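Tle cognate immunity protein 4 C-terminal domain-containing protein (Pseudomonas aeruginosa PAO1, PDB 4R1D) is an immunity protein that binds the lipase effector Tle4 of the H2 type VI secretion system, probably inhibiting it to protect the producing cell. Local coordinates at residues B[15-20]-B[292-297]; B[224-229]-B[241-246]. One frame throughout, in Å; residues are numbered along the deposited sequence.

Contact 1: residues B[15-20]-B[292-297]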
loop_
_atom_site.group_PDB
_atom_site.type_symbol
_atom_site.label_atom_id
_atom_site.label_comp_id
_atom_site.label_asym_id
_atom_site.label_seq_id
_atom_site.Cartn_x
_atom_site.Cartn_y
_atom_site.Cartn_z
ATOM N N LEU B 15 23.498 -15.988 -13.447
ATOM C CA LEU B 15 23.623 -17.227 -12.676
ATOM C C LEU B 15 23.973 -16.883 -11.230
ATOM O O LEU B 15 24.611 -15.864 -10.967
ATOM C CB LEU B 15 24.759 -18.097 -13.240
ATOM C CG LEU B 15 24.709 -18.505 -14.709
ATOM C CD1 LEU B 15 26.001 -19.237 -15.077
ATOM C CD2 LEU B 15 23.503 -19.380 -14.980
ATOM N N ILE B 16 23.576 -17.750 -10.303
ATOM C CA ILE B 16 23.935 -17.610 -8.905
ATOM C C ILE B 16 23.905 -18.994 -8.272
ATOM O O ILE B 16 23.110 -19.838 -8.678
ATOM C CB ILE B 16 22.951 -16.674 -8.157
ATOM C CG1 ILE B 16 23.518 -16.285 -6.791
ATOM C CG2 ILE B 16 21.570 -17.327 -8.020
ATOM C CD1 ILE B 16 22.670 -15.236 -6.049
ATOM N N ASP B 17 24.770 -19.232 -7.288
ATOM C CA ASP B 17 24.791 -20.515 -6.590
ATOM C C ASP B 17 24.117 -20.430 -5.225
ATOM O O ASP B 17 24.332 -19.474 -4.491
ATOM C CB ASP B 17 26.236 -21.003 -6.411
ATOM C CG ASP B 17 27.000 -21.096 -7.734
ATOM O OD1 ASP B 17 26.375 -21.127 -8.812
ATOM O OD2 ASP B 17 28.244 -21.140 -7.690
ATOM N N LEU B 18 23.289 -21.422 -4.901
ATOM C CA LEU B 18 22.611 -21.486 -3.619
ATOM C C LEU B 18 22.761 -22.882 -3.033
ATOM O O LEU B 18 22.941 -23.843 -3.778
ATOM C CB LEU B 18 21.126 -21.154 -3.791
ATOM C CG LEU B 18 20.864 -19.750 -4.333
ATOM C CD1 LEU B 18 19.400 -19.570 -4.744
ATOM C CD2 LEU B 18 21.283 -18.723 -3.291
ATOM N N PRO B 19 22.687 -22.991 -1.699
ATOM C CA PRO B 19 22.759 -24.281 -0.996
ATOM C C PRO B 19 21.645 -25.201 -1.475
ATOM O O PRO B 19 20.598 -24.724 -1.918
ATOM C CB PRO B 19 22.521 -23.912 0.474
ATOM C CG PRO B 19 22.689 -22.431 0.565
ATOM C CD PRO B 19 22.454 -21.857 -0.789
ATOM N N PRO B 20 21.848 -26.522 -1.371
ATOM C CA PRO B 20 20.866 -27.439 -1.952
ATOM C C PRO B 20 19.500 -27.402 -1.260
ATOM O O PRO B 20 18.497 -27.715 -1.900
ATOM C CB PRO B 20 21.533 -28.813 -1.781
ATOM C CG PRO B 20 22.418 -28.644 -0.587
ATOM C CD PRO B 20 22.934 -27.228 -0.672
ATOM N N VAL B 292 27.036 -14.050 -2.853
ATOM C CA VAL B 292 27.251 -12.873 -3.693
ATOM C C VAL B 292 28.402 -13.106 -4.671
ATOM O O VAL B 292 28.318 -12.756 -5.835
ATOM C CB VAL B 292 27.494 -11.614 -2.827
ATOM C CG1 VAL B 292 28.061 -10.467 -3.656
ATOM C CG2 VAL B 292 26.181 -11.203 -2.125
ATOM N N ASP B 293 29.466 -13.736 -4.201
ATOM C CA ASP B 293 30.615 -13.977 -5.063
ATOM C C ASP B 293 30.312 -14.970 -6.193
ATOM O O ASP B 293 31.110 -15.119 -7.110
ATOM C CB ASP B 293 31.819 -14.439 -4.243
ATOM C CG ASP B 293 32.461 -13.310 -3.462
ATOM O OD1 ASP B 293 32.360 -12.135 -3.885
ATOM O OD2 ASP B 293 33.075 -13.602 -2.415
ATOM N N SER B 294 29.154 -15.631 -6.133
ATOM C CA SER B 294 28.751 -16.565 -7.180
ATOM C C SER B 294 27.914 -15.909 -8.283
ATOM O O SER B 294 27.553 -16.559 -9.260
ATOM C CB SER B 294 27.991 -17.758 -6.584
ATOM O OG SER B 294 26.623 -17.451 -6.360
ATOM N N ILE B 295 27.585 -14.628 -8.119
ATOM C CA ILE B 295 26.762 -13.926 -9.104
ATOM C C ILE B 295 27.556 -13.584 -10.359
ATOM O O ILE B 295 28.598 -12.925 -10.287
ATOM C CB ILE B 295 26.198 -12.611 -8.522
ATOM C CG1 ILE B 295 25.357 -12.909 -7.272
ATOM C CG2 ILE B 295 25.438 -11.828 -9.596
ATOM C CD1 ILE B 295 24.887 -11.650 -6.522
ATOM N N ARG B 296 27.067 -14.035 -11.506
ATOM C CA ARG B 296 27.690 -13.692 -12.780
ATOM C C ARG B 296 26.701 -13.755 -13.939
ATOM O O ARG B 296 25.717 -14.490 -13.892
ATOM C CB ARG B 296 28.920 -14.580 -13.057
ATOM C CG ARG B 296 28.627 -16.025 -13.476
ATOM C CD ARG B 296 28.288 -16.894 -12.290
ATOM N NE ARG B 296 28.422 -18.324 -12.606
ATOM C CZ ARG B 296 28.141 -19.310 -11.760
ATOM N NH1 ARG B 296 27.689 -19.043 -10.540
ATOM N NH2 ARG B 296 28.307 -20.577 -12.133
ATOM N N VAL B 297 26.964 -12.965 -14.974
ATOM C CA VAL B 297 26.197 -13.024 -16.198
ATOM C C VAL B 297 26.354 -14.418 -16.771
ATOM O O VAL B 297 27.448 -14.979 -16.759
ATOM C CB VAL B 297 26.727 -12.015 -17.232
ATOM C CG1 VAL B 297 25.978 -12.158 -18.542
ATOM C CG2 VAL B 297 26.605 -10.602 -16.702
HETATM O O HOH W 1 29.427 -22.087 -9.790
#
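Ser294 OG is held by two backbone groups: it accepts the backbone N-H of Asp17 (N to OG 2.7 Å, 171° at the hydrogen) and is also hydrogen-bonded to Ile291 O, at the end of helix 281-292. With chi1 at 82°, OG sits between its own backbone N and carbonyl carbon, where it reaches both Asp17 N on strand 14-18 and Ile291 O. Beyond the type I turn from Val292 to Ile295, Leu15 and Arg296 form an antiparallel hydrogen-bonded pair. The bond from Leu15 N to Arg296 O is short at 2.7 Å and nearly collinear with the carbonyl; its return, Arg296 N to Leu15 O, measures 3.1 Å.

The Arg296 chain turns about CB-CG and folds back across Leu15, whose CB lies 3.7 Å above the guanidinium plane, offset toward the rim. NH1 then meets two acceptors close to that plane: Ser294 O at 2.8 Å, and Asp17 OD1 at 3.0 Å in a salt bridge. The carboxylate and guanidinium planes are nearly perpendicular, and NH1 comes to OD1 from above the carboxylate plane, 47° out of it. A water joins Asp17 OD2 to Arg296 NH2, the latter bond weak. Ile16 and Ile295 lie side by side, pointing the same way, with Ile16 CD1 3.8 Å from Ile295 CG1, and both side chains reach Phe180.

Asp17 also binds Thr8 and Lys3. Shared among an arginine, a lysine and a hydroxyl, its carboxylate is probably kept ionised, and it ties the turn after helix 281-292 to the N-terminal strands.

Contact 2: residues B[224-229]-B[241-246]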
loop_
_atom_site.group_PDB
_atom_site.type_symbol
_atom_site.label_atom_id
_atom_site.label_comp_id
_atom_site.label_asym_id
_atom_site.label_seq_id
_atom_site.Cartn_x
_atom_site.Cartn_y
_atom_site.Cartn_z
ATOM N N GLY B 224 30.080 -4.030 -7.979
ATOM C CA GLY B 224 29.167 -3.910 -6.851
ATOM C C GLY B 224 29.737 -3.148 -5.666
ATOM O O GLY B 224 30.949 -3.100 -5.470
ATOM N N GLU B 225 28.855 -2.536 -4.878
ATOM C CA GLU B 225 29.244 -1.932 -3.612
ATOM C C GLU B 225 28.302 -2.462 -2.544
ATOM O O GLU B 225 27.177 -2.835 -2.850
ATOM C CB GLU B 225 29.195 -0.407 -3.701
ATOM C CG GLU B 225 30.159 0.135 -4.762
ATOM C CD GLU B 225 30.395 1.637 -4.668
ATOM O OE1 GLU B 225 29.490 2.365 -4.208
ATOM O OE2 GLU B 225 31.496 2.083 -5.062
ATOM N N GLU B 226 28.761 -2.518 -1.303
ATOM C CA GLU B 226 27.955 -3.132 -0.255
ATOM C C GLU B 226 27.978 -2.340 1.039
ATOM O O GLU B 226 28.896 -1.572 1.301
ATOM C CB GLU B 226 28.430 -4.562 0.014
ATOM C CG GLU B 226 29.747 -4.623 0.743
ATOM C CD GLU B 226 30.282 -6.038 0.877
ATOM O OE1 GLU B 226 29.535 -7.004 0.588
ATOM O OE2 GLU B 226 31.458 -6.174 1.266
ATOM N N TYR B 227 26.961 -2.570 1.857
ATOM C CA TYR B 227 26.829 -1.921 3.135
ATOM C C TYR B 227 26.197 -2.982 4.011
ATOM O O TYR B 227 25.118 -3.481 3.701
ATOM C CB TYR B 227 25.897 -0.704 2.992
ATOM C CG TYR B 227 26.179 0.424 3.958
ATOM C CD1 TYR B 227 26.498 0.171 5.283
ATOM C CD2 TYR B 227 26.132 1.744 3.537
ATOM C CE1 TYR B 227 26.756 1.209 6.171
ATOM C CE2 TYR B 227 26.388 2.791 4.416
ATOM C CZ TYR B 227 26.699 2.512 5.733
ATOM O OH TYR B 227 26.961 3.537 6.616
ATOM N N LEU B 228 26.873 -3.356 5.091
ATOM C CA LEU B 228 26.439 -4.489 5.901
ATOM C C LEU B 228 26.285 -4.060 7.351
ATOM O O LEU B 228 27.249 -3.597 7.963
ATOM C CB LEU B 228 27.486 -5.617 5.834
ATOM C CG LEU B 228 27.427 -6.680 4.733
ATOM C CD1 LEU B 228 27.262 -6.110 3.345
ATOM C CD2 LEU B 228 28.676 -7.560 4.797
ATOM N N VAL B 229 25.088 -4.205 7.908
ATOM C CA VAL B 229 24.882 -3.808 9.293
ATOM C C VAL B 229 24.272 -4.945 10.108
ATOM O O VAL B 229 23.672 -5.864 9.559
ATOM C CB VAL B 229 24.013 -2.531 9.407
ATOM C CG1 VAL B 229 24.578 -1.420 8.511
ATOM C CG2 VAL B 229 22.572 -2.825 9.047
ATOM N N PHE B 241 22.162 -6.850 5.090
ATOM C CA PHE B 241 23.296 -6.842 4.175
ATOM C C PHE B 241 22.775 -6.408 2.817
ATOM O O PHE B 241 21.782 -6.958 2.326
ATOM C CB PHE B 241 23.912 -8.242 4.044
ATOM C CG PHE B 241 24.541 -8.761 5.307
ATOM C CD1 PHE B 241 24.586 -7.985 6.459
ATOM C CD2 PHE B 241 25.076 -10.042 5.342
ATOM C CE1 PHE B 241 25.162 -8.472 7.621
ATOM C CE2 PHE B 241 25.648 -10.538 6.503
ATOM C CZ PHE B 241 25.695 -9.754 7.641
ATOM N N MET B 242 23.427 -5.407 2.229
ATOM C CA MET B 242 22.943 -4.759 1.005
ATOM C C MET B 242 24.064 -4.676 -0.037
ATOM O O MET B 242 25.168 -4.278 0.297
ATOM C CB MET B 242 22.464 -3.343 1.351
ATOM C CG MET B 242 21.368 -3.339 2.408
ATOM S SD MET B 242 21.107 -1.730 3.186
ATOM C CE MET B 242 22.370 -1.755 4.458
ATOM N N TRP B 243 23.776 -5.053 -1.283
ATOM C CA TRP B 243 24.778 -5.068 -2.351
ATOM C C TRP B 243 24.097 -4.598 -3.628
ATOM O O TRP B 243 22.986 -5.018 -3.919
ATOM C CB TRP B 243 25.291 -6.499 -2.531
ATOM C CG TRP B 243 26.382 -6.710 -3.570
ATOM C CD1 TRP B 243 27.733 -6.660 -3.357
ATOM C CD2 TRP B 243 26.209 -7.074 -4.953
ATOM N NE1 TRP B 243 28.407 -6.952 -4.523
ATOM C CE2 TRP B 243 27.498 -7.201 -5.518
ATOM C CE3 TRP B 243 25.091 -7.291 -5.772
ATOM C CZ2 TRP B 243 27.705 -7.543 -6.860
ATOM C CZ3 TRP B 243 25.294 -7.625 -7.116
ATOM C CH2 TRP B 243 26.597 -7.752 -7.645
ATOM N N GLU B 244 24.761 -3.726 -4.381
ATOM C CA GLU B 244 24.157 -3.198 -5.578
ATOM C C GLU B 244 25.178 -2.836 -6.641
ATOM O O GLU B 244 26.289 -2.380 -6.340
ATOM C CB GLU B 244 23.316 -1.959 -5.237
ATOM C CG GLU B 244 22.512 -1.423 -6.416
ATOM C CD GLU B 244 21.483 -0.391 -5.987
ATOM O OE1 GLU B 244 21.031 -0.450 -4.826
ATOM O OE2 GLU B 244 21.126 0.478 -6.815
ATOM N N VAL B 245 24.782 -3.098 -7.878
ATOM C CA VAL B 245 25.437 -2.573 -9.059
ATOM C C VAL B 245 24.445 -1.587 -9.655
ATOM O O VAL B 245 23.323 -1.959 -10.002
ATOM C CB VAL B 245 25.704 -3.689 -10.079
ATOM C CG1 VAL B 245 26.130 -3.090 -11.429
ATOM C CG2 VAL B 245 26.742 -4.669 -9.532
ATOM N N GLN B 246 24.845 -0.325 -9.765
ATOM C CA GLN B 246 23.912 0.727 -10.188
ATOM C C GLN B 246 23.196 0.427 -11.509
ATOM O O GLN B 246 21.982 0.648 -11.633
ATOM C CB GLN B 246 24.601 2.100 -10.237
ATOM C CG GLN B 246 23.644 3.260 -10.524
ATOM C CD GLN B 246 24.210 4.606 -10.097
ATOM O OE1 GLN B 246 25.370 4.703 -9.692
ATOM N NE2 GLN B 246 23.391 5.652 -10.185
#
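Glu225 and Glu244, and then Tyr227 and Met242, are the hydrogen-bonded pairs of an antiparallel beta hairpin, strands 225-233 and 236-245, whose local axes run 4.7 Å apart at 171°. Each pair is closed by two backbone bonds. Glu225 N gives to Glu244 O at 3.0 Å, with Glu244 N returning to Glu225 O, and Tyr227 N gives to Met242 O at 2.9 Å, with Met242 N returning to Tyr227 O. The last is the most bent, 142° at the hydrogen. Between these pairs, Glu226 CA also lies 3.1 Å from Met242 O in a CA-H...O contact.

The buried polar ends of Glu226, Tyr227, Trp243 and Glu244 find partners beyond the two strands. On the face carrying Glu226, Leu228, Phe241 and Trp243, the Glu226 carboxylate is hydrogen-bonded to His217 and Trp288 through OE1 and salt-bridged to Arg213 through OE2, while Trp243 NE1 is bonded to His217 O. Three partners around the buried Glu226 carboxylate would probably stabilise its negative charge. The other face has Tyr227 OH on Asp196 and the Glu244 carboxylate shared between Arg194 and Asn256; the tyrosine thereby meets helix 191-205. Met242 also packs on Trp96 of the other protein chain, placing this second face near the partner.

Apolar contacts cover both faces of the pair. On the Tyr227 face, Met242 turns about CG-SD, bringing CE to 4.0 Å from Tyr227 CB. On the other, Gly224 CA rests 3.5 Å above the Trp243 indole plane, offset toward the rim. Further along, Leu228 CG lies over the Phe241 ring in a CH-pi contact, 3.9 Å from the centroid and 26° off the ring normal.

In the fold
From the N terminus, strand 14-18 comes early, and residues 292-297 return to it almost at the modelled C-terminal end, so contact 1 closes a loop of 271 intervening residues and ties the N-terminal part of the immunity protein to its C-terminal part. Contact 2, between 224-229 and 241-246, closes a short hairpin with 11 residues between its segments, nested wholly inside that loop. The centres are about 16 Å apart, yet the two meet directly: Val292 CG1 packs 3.6 Å from Trp243 NE1, and Ile295 CD1 reaches Trp243 CZ3. Helix 281-292 lies against the Leu228 and Trp243 face of the hairpin, then runs into the turn leading to strand 296-297, which pairs with strand 14-18.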